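Local coordinates for protein putative oxidoreductase (Yersinia pestis, PDB 3KUX) that probably catalyses an NAD(P)-dependent oxidation or reduction, pairing a Rossmann-fold dinucleotide-binding domain with a C-terminal alpha/beta domain, its substrate not being established, at residues A[188-202]-A[214-228]. Residues are numbered along the deposited sequence; the frame is centred on the assembly and turned at random.
Sequences ALQLFGLPETLNVDL and YFHAVLSYPGQRVVL
Val218 O takes two donors, Asn199 N at 2.9 Å and a water that also bonds Thr197 OG1. Asn199 O in turn accepts from Val218 N, 2.9 Å, closing a hydrogen-bonded antiparallel pair; Asp201 and His216 form the next. A second water bridges Asp201 OD1 and Tyr214 OH; this water and OD1 lie in plane at the edge of the Tyr214 ring. Toward the helix end, Glu196 N bonds Ser220 O. The hydroxyl of Tyr221 donates to the carbonyl of Gly193, OH to O 2.8 Å, tilted 31° from the carbonyl plane; Gly193 is the first residue after helix 176-192, with positive phi. With CG anti to its carbonyl carbon (chi1 -57°), Tyr221 turns its ring to Pro195, whose CA lies over one face in a CH-pi contact, 3.7 Å from the centroid, while Phe192 CB touches CZ. On the face turned to the helix, Leu198 and Leu219 lie side by side, CD1 to CD1 3.5 Å, and Val200 CG2 meets Ala217 CB. Ala188 CB reaches Leu219 CD2 and Val226 CG1, and Phe192 CD2 rests on Val226 CG2. Strands 197-203 and 214-221 form a beta hairpin of the C-terminal alpha/beta domain, and a type II turn, Tyr221 to Gln224, leads into 224-231. Helix 176-192 runs nearly along 214-221 (21° for the short segments), Trp177 meeting Phe215 edge-to-face, while helix 323-342 flanks strand 197-203 and Ser339 OG accepts from Val200 N.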
loop_
_atom_site.group_PDB
_atom_site.type_symbol
_atom_site.label_atom_id
_atom_site.label_comp_id
_atom_site.label_asym_id
_atom_site.label_seq_id
_atom_site.Cartn_x
_atom_site.Cartn_y
_atom_site.Cartn_z
ATOM N N ALA A 188 10.159 1.766 2.954
ATOM C CA ALA A 188 11.385 2.199 3.616
ATOM C C ALA A 188 11.479 1.617 5.025
ATOM O O ALA A 188 12.533 1.131 5.441
ATOM C CB ALA A 188 11.452 3.705 3.663
ATOM N N LEU A 189 10.373 1.666 5.758
ATOM C CA LEU A 189 10.336 1.094 7.094
ATOM C C LEU A 189 10.552 -0.418 7.049
ATOM O O LEU A 189 11.305 -0.964 7.849
ATOM C CB LEU A 189 9.012 1.424 7.783
ATOM C CG LEU A 189 8.968 2.749 8.546
ATOM C CD1 LEU A 189 9.596 3.870 7.730
ATOM C CD2 LEU A 189 7.540 3.097 8.945
ATOM N N GLN A 190 9.895 -1.089 6.106
ATOM C CA GLN A 190 10.028 -2.535 5.968
ATOM C C GLN A 190 11.462 -2.966 5.685
ATOM O O GLN A 190 11.914 -3.995 6.177
ATOM C CB GLN A 190 9.113 -3.046 4.862
ATOM C CG GLN A 190 7.654 -2.973 5.225
ATOM C CD GLN A 190 7.342 -3.791 6.451
ATOM O OE1 GLN A 190 7.567 -5.001 6.474
ATOM N NE2 GLN A 190 6.828 -3.135 7.486
ATOM N N LEU A 191 12.171 -2.173 4.889
ATOM C CA LEU A 191 13.541 -2.499 4.507
ATOM C C LEU A 191 14.577 -2.100 5.560
ATOM O O LEU A 191 15.496 -2.866 5.844
ATOM C CB LEU A 191 13.898 -1.847 3.169
ATOM C CG LEU A 191 13.156 -2.325 1.918
ATOM C CD1 LEU A 191 13.422 -1.390 0.748
ATOM C CD2 LEU A 191 13.545 -3.749 1.560
ATOM N N PHE A 192 14.431 -0.908 6.136
ATOM C CA PHE A 192 15.488 -0.350 6.988
ATOM C C PHE A 192 15.048 0.013 8.403
ATOM O O PHE A 192 15.853 0.471 9.206
ATOM C CB PHE A 192 16.112 0.888 6.326
ATOM C CG PHE A 192 16.582 0.654 4.919
ATOM C CD1 PHE A 192 17.749 -0.052 4.672
ATOM C CD2 PHE A 192 15.856 1.140 3.842
ATOM C CE1 PHE A 192 18.184 -0.272 3.374
ATOM C CE2 PHE A 192 16.284 0.926 2.540
ATOM C CZ PHE A 192 17.449 0.218 2.306
ATOM N N GLY A 193 13.775 -0.182 8.711
ATOM C CA GLY A 193 13.258 0.228 10.008
ATOM C C GLY A 193 13.129 1.740 10.104
ATOM O O GLY A 193 13.091 2.435 9.091
ATOM N N LEU A 194 13.069 2.250 11.330
ATOM C CA LEU A 194 12.842 3.671 11.564
ATOM C C LEU A 194 14.103 4.489 11.381
ATOM O O LEU A 194 15.176 4.080 11.809
ATOM C CB LEU A 194 12.315 3.889 12.977
ATOM C CG LEU A 194 10.880 3.443 13.231
ATOM C CD1 LEU A 194 10.613 3.406 14.727
ATOM C CD2 LEU A 194 9.909 4.374 12.515
ATOM N N PRO A 195 13.973 5.659 10.750
ATOM C CA PRO A 195 15.098 6.572 10.600
ATOM C C PRO A 195 15.327 7.354 11.891
ATOM O O PRO A 195 14.566 7.200 12.842
ATOM C CB PRO A 195 14.626 7.514 9.494
ATOM C CG PRO A 195 13.145 7.554 9.660
ATOM C CD PRO A 195 12.736 6.192 10.157
ATOM N N GLU A 196 16.369 8.178 11.921
ATOM C CA GLU A 196 16.597 9.069 13.053
ATOM C C GLU A 196 15.880 10.399 12.824
ATOM O O GLU A 196 15.261 10.946 13.735
ATOM C CB GLU A 196 18.093 9.285 13.286
ATOM C CG GLU A 196 18.834 8.033 13.748
ATOM C CD GLU A 196 20.265 8.316 14.197
ATOM O OE1 GLU A 196 21.020 8.958 13.430
ATOM O OE2 GLU A 196 20.635 7.888 15.318
ATOM N N THR A 197 15.952 10.907 11.599
ATOM C CA THR A 197 15.239 12.120 11.240
ATOM C C THR A 197 14.526 11.980 9.905
ATOM O O THR A 197 14.970 11.244 9.026
ATOM C CB THR A 197 16.188 13.319 11.140
ATOM O OG1 THR A 197 17.096 13.120 10.049
ATOM C CG2 THR A 197 16.968 13.482 12.427
ATOM N N LEU A 198 13.420 12.706 9.761
ATOM C CA LEU A 198 12.698 12.793 8.494
ATOM C C LEU A 198 12.659 14.242 8.026
ATOM O O LEU A 198 12.193 15.116 8.752
ATOM C CB LEU A 198 11.271 12.274 8.662
ATOM C CG LEU A 198 10.333 12.573 7.496
ATOM C CD1 LEU A 198 10.707 11.727 6.294
ATOM C CD2 LEU A 198 8.896 12.320 7.889
ATOM N N ASN A 199 13.154 14.498 6.818
ATOM C CA ASN A 199 13.123 15.844 6.247
ATOM C C ASN A 199 12.338 15.881 4.946
ATOM O O ASN A 199 12.757 15.300 3.943
ATOM C CB ASN A 199 14.536 16.351 5.995
ATOM C CG ASN A 199 14.575 17.841 5.686
ATOM O OD1 ASN A 199 13.553 18.526 5.729
ATOM N ND2 ASN A 199 15.760 18.348 5.380
ATOM N N VAL A 200 11.205 16.572 4.947
ATOM C CA VAL A 200 10.339 16.557 3.775
ATOM C C VAL A 200 10.162 17.922 3.136
ATOM O O VAL A 200 9.966 18.925 3.818
ATOM C CB VAL A 200 8.960 15.969 4.099
ATOM C CG1 VAL A 200 8.032 16.112 2.903
ATOM C CG2 VAL A 200 9.102 14.504 4.512
ATOM N N ASP A 201 10.233 17.946 1.814
ATOM C CA ASP A 201 10.030 19.172 1.063
ATOM C C ASP A 201 8.829 18.993 0.150
ATOM O O ASP A 201 8.918 18.304 -0.869
ATOM C CB ASP A 201 11.278 19.504 0.239
ATOM C CG ASP A 201 11.035 20.617 -0.775
ATOM O OD1 ASP A 201 11.596 20.530 -1.890
ATOM O OD2 ASP A 201 10.289 21.574 -0.457
ATOM N N LEU A 202 7.701 19.589 0.523
ATOM C CA LEU A 202 6.493 19.509 -0.292
ATOM C C LEU A 202 6.476 20.639 -1.313
ATOM O O LEU A 202 7.055 21.693 -1.083
ATOM C CB LEU A 202 5.247 19.558 0.590
ATOM C CG LEU A 202 5.118 18.401 1.589
ATOM C CD1 LEU A 202 3.809 18.492 2.360
ATOM C CD2 LEU A 202 5.245 17.039 0.901
ATOM N N TYR A 214 4.226 17.619 -5.644
ATOM C CA TYR A 214 5.652 17.318 -5.605
ATOM C C TYR A 214 6.077 17.059 -4.167
ATOM O O TYR A 214 5.645 17.762 -3.253
ATOM C CB TYR A 214 6.450 18.499 -6.168
ATOM C CG TYR A 214 7.955 18.436 -5.930
ATOM C CD1 TYR A 214 8.814 17.925 -6.896
ATOM C CD2 TYR A 214 8.512 18.906 -4.748
ATOM C CE1 TYR A 214 10.181 17.875 -6.686
ATOM C CE2 TYR A 214 9.876 18.861 -4.528
ATOM C CZ TYR A 214 10.707 18.344 -5.498
ATOM O OH TYR A 214 12.073 18.297 -5.279
ATOM N N PHE A 215 6.917 16.050 -3.959
ATOM C CA PHE A 215 7.517 15.849 -2.641
ATOM C C PHE A 215 8.849 15.128 -2.711
ATOM O O PHE A 215 9.031 14.211 -3.513
ATOM C CB PHE A 215 6.554 15.144 -1.671
ATOM C CG PHE A 215 6.465 13.657 -1.853
ATOM C CD1 PHE A 215 7.524 12.836 -1.512
ATOM C CD2 PHE A 215 5.301 13.073 -2.329
ATOM C CE1 PHE A 215 7.435 11.456 -1.667
ATOM C CE2 PHE A 215 5.205 11.695 -2.488
ATOM C CZ PHE A 215 6.273 10.887 -2.154
ATOM N N HIS A 216 9.775 15.559 -1.862
ATOM C CA HIS A 216 11.119 15.000 -1.815
ATOM C C HIS A 216 11.484 14.767 -0.354
ATOM O O HIS A 216 11.729 15.716 0.390
ATOM C CB HIS A 216 12.094 15.978 -2.474
ATOM C CG HIS A 216 13.467 15.426 -2.686
ATOM N ND1 HIS A 216 14.543 15.792 -1.908
ATOM C CD2 HIS A 216 13.946 14.552 -3.604
ATOM C CE1 HIS A 216 15.625 15.159 -2.330
ATOM N NE2 HIS A 216 15.289 14.399 -3.357
ATOM N N ALA A 217 11.490 13.504 0.068
ATOM C CA ALA A 217 11.722 13.169 1.476
ATOM C C ALA A 217 13.062 12.501 1.684
ATOM O O ALA A 217 13.447 11.617 0.923
ATOM C CB ALA A 217 10.619 12.271 1.996
ATOM N N VAL A 218 13.765 12.919 2.729
ATOM C CA VAL A 218 15.022 12.297 3.105
ATOM C C VAL A 218 14.912 11.697 4.503
ATOM O O VAL A 218 14.664 12.413 5.475
ATOM C CB VAL A 218 16.173 13.317 3.094
ATOM C CG1 VAL A 218 17.456 12.678 3.600
ATOM C CG2 VAL A 218 16.363 13.890 1.699
ATOM N N LEU A 219 15.083 10.381 4.594
ATOM C CA LEU A 219 15.108 9.681 5.879
ATOM C C LEU A 219 16.545 9.341 6.223
ATOM O O LEU A 219 17.250 8.720 5.427
ATOM C CB LEU A 219 14.271 8.405 5.826
ATOM C CG LEU A 219 12.754 8.566 5.703
ATOM C CD1 LEU A 219 12.387 9.282 4.405
ATOM C CD2 LEU A 219 12.059 7.218 5.784
ATOM N N SER A 220 16.976 9.746 7.411
ATOM C CA SER A 220 18.380 9.633 7.795
ATOM C C SER A 220 18.659 8.511 8.810
ATOM O O SER A 220 17.992 8.405 9.844
ATOM C CB SER A 220 18.883 10.979 8.325
ATOM O OG SER A 220 20.293 11.065 8.219
ATOM N N TYR A 221 19.652 7.681 8.501
ATOM C CA TYR A 221 20.082 6.600 9.388
ATOM C C TYR A 221 21.595 6.673 9.627
ATOM O O TYR A 221 22.336 7.209 8.804
ATOM C CB TYR A 221 19.785 5.235 8.765
ATOM C CG TYR A 221 18.352 4.961 8.380
ATOM C CD1 TYR A 221 17.578 4.069 9.114
ATOM C CD2 TYR A 221 17.782 5.556 7.264
ATOM C CE1 TYR A 221 16.272 3.797 8.762
ATOM C CE2 TYR A 221 16.476 5.288 6.899
ATOM C CZ TYR A 221 15.726 4.409 7.652
ATOM O OH TYR A 221 14.426 4.139 7.299
ATOM N N PRO A 222 22.064 6.110 10.748
ATOM C CA PRO A 222 23.500 5.964 10.914
ATOM C C PRO A 222 24.114 5.278 9.692
ATOM O O PRO A 222 23.857 4.098 9.445
ATOM C CB PRO A 222 23.616 5.047 12.134
ATOM C CG PRO A 222 22.367 5.275 12.900
ATOM C CD PRO A 222 21.305 5.548 11.882
ATOM N N GLY A 223 24.909 6.015 8.930
ATOM C CA GLY A 223 25.604 5.446 7.786
ATOM C C GLY A 223 24.700 5.063 6.632
ATOM O O GLY A 223 25.094 4.276 5.772
ATOM N N GLN A 224 23.488 5.618 6.607
ATOM C CA GLN A 224 22.540 5.355 5.517
ATOM C C GLN A 224 21.686 6.570 5.178
ATOM O O GLN A 224 21.400 7.391 6.049
ATOM C CB GLN A 224 21.622 4.189 5.874
ATOM C CG GLN A 224 22.349 2.877 6.055
ATOM C CD GLN A 224 21.408 1.729 6.316
ATOM O OE1 GLN A 224 21.348 0.777 5.540
ATOM N NE2 GLN A 224 20.660 1.810 7.412
ATOM N N ARG A 225 21.287 6.678 3.912
ATOM C CA ARG A 225 20.292 7.670 3.497
ATOM C C ARG A 225 19.207 7.030 2.634
ATOM O O ARG A 225 19.492 6.188 1.778
ATOM C CB ARG A 225 20.934 8.824 2.727
ATOM C CG ARG A 225 21.977 9.604 3.497
ATOM C CD ARG A 225 21.431 10.247 4.756
ATOM N NE ARG A 225 22.389 10.071 5.847
ATOM C CZ ARG A 225 23.311 10.963 6.195
ATOM N NH1 ARG A 225 23.396 12.118 5.558
ATOM N NH2 ARG A 225 24.143 10.700 7.190
ATOM N N VAL A 226 17.964 7.441 2.863
ATOM C CA VAL A 226 16.837 6.996 2.053
ATOM C C VAL A 226 16.128 8.198 1.432
ATOM O O VAL A 226 15.713 9.109 2.143
ATOM C CB VAL A 226 15.825 6.207 2.900
ATOM C CG1 VAL A 226 14.507 6.056 2.159
ATOM C CG2 VAL A 226 16.395 4.846 3.282
ATOM N N VAL A 227 15.991 8.209 0.111
ATOM C CA VAL A 227 15.320 9.321 -0.550
ATOM C C VAL A 227 14.035 8.875 -1.232
ATOM O O VAL A 227 14.058 8.043 -2.141
ATOM C CB VAL A 227 16.236 10.024 -1.573
ATOM C CG1 VAL A 227 15.453 11.076 -2.364
ATOM C CG2 VAL A 227 17.412 10.666 -0.867
ATOM N N LEU A 228 12.911 9.428 -0.784
ATOM C CA LEU A 228 11.618 9.127 -1.384
ATOM C C LEU A 228 11.160 10.352 -2.155
ATOM O O LEU A 228 11.203 11.460 -1.630
ATOM C CB LEU A 228 10.588 8.771 -0.309
ATOM C CG LEU A 228 11.037 7.848 0.824
ATOM C CD1 LEU A 228 9.880 7.584 1.788
ATOM C CD2 LEU A 228 11.604 6.542 0.285
HETATM O O HOH W 1 16.291 13.346 7.652
HETATM O O HOH W 2 13.211 19.273 -3.151
#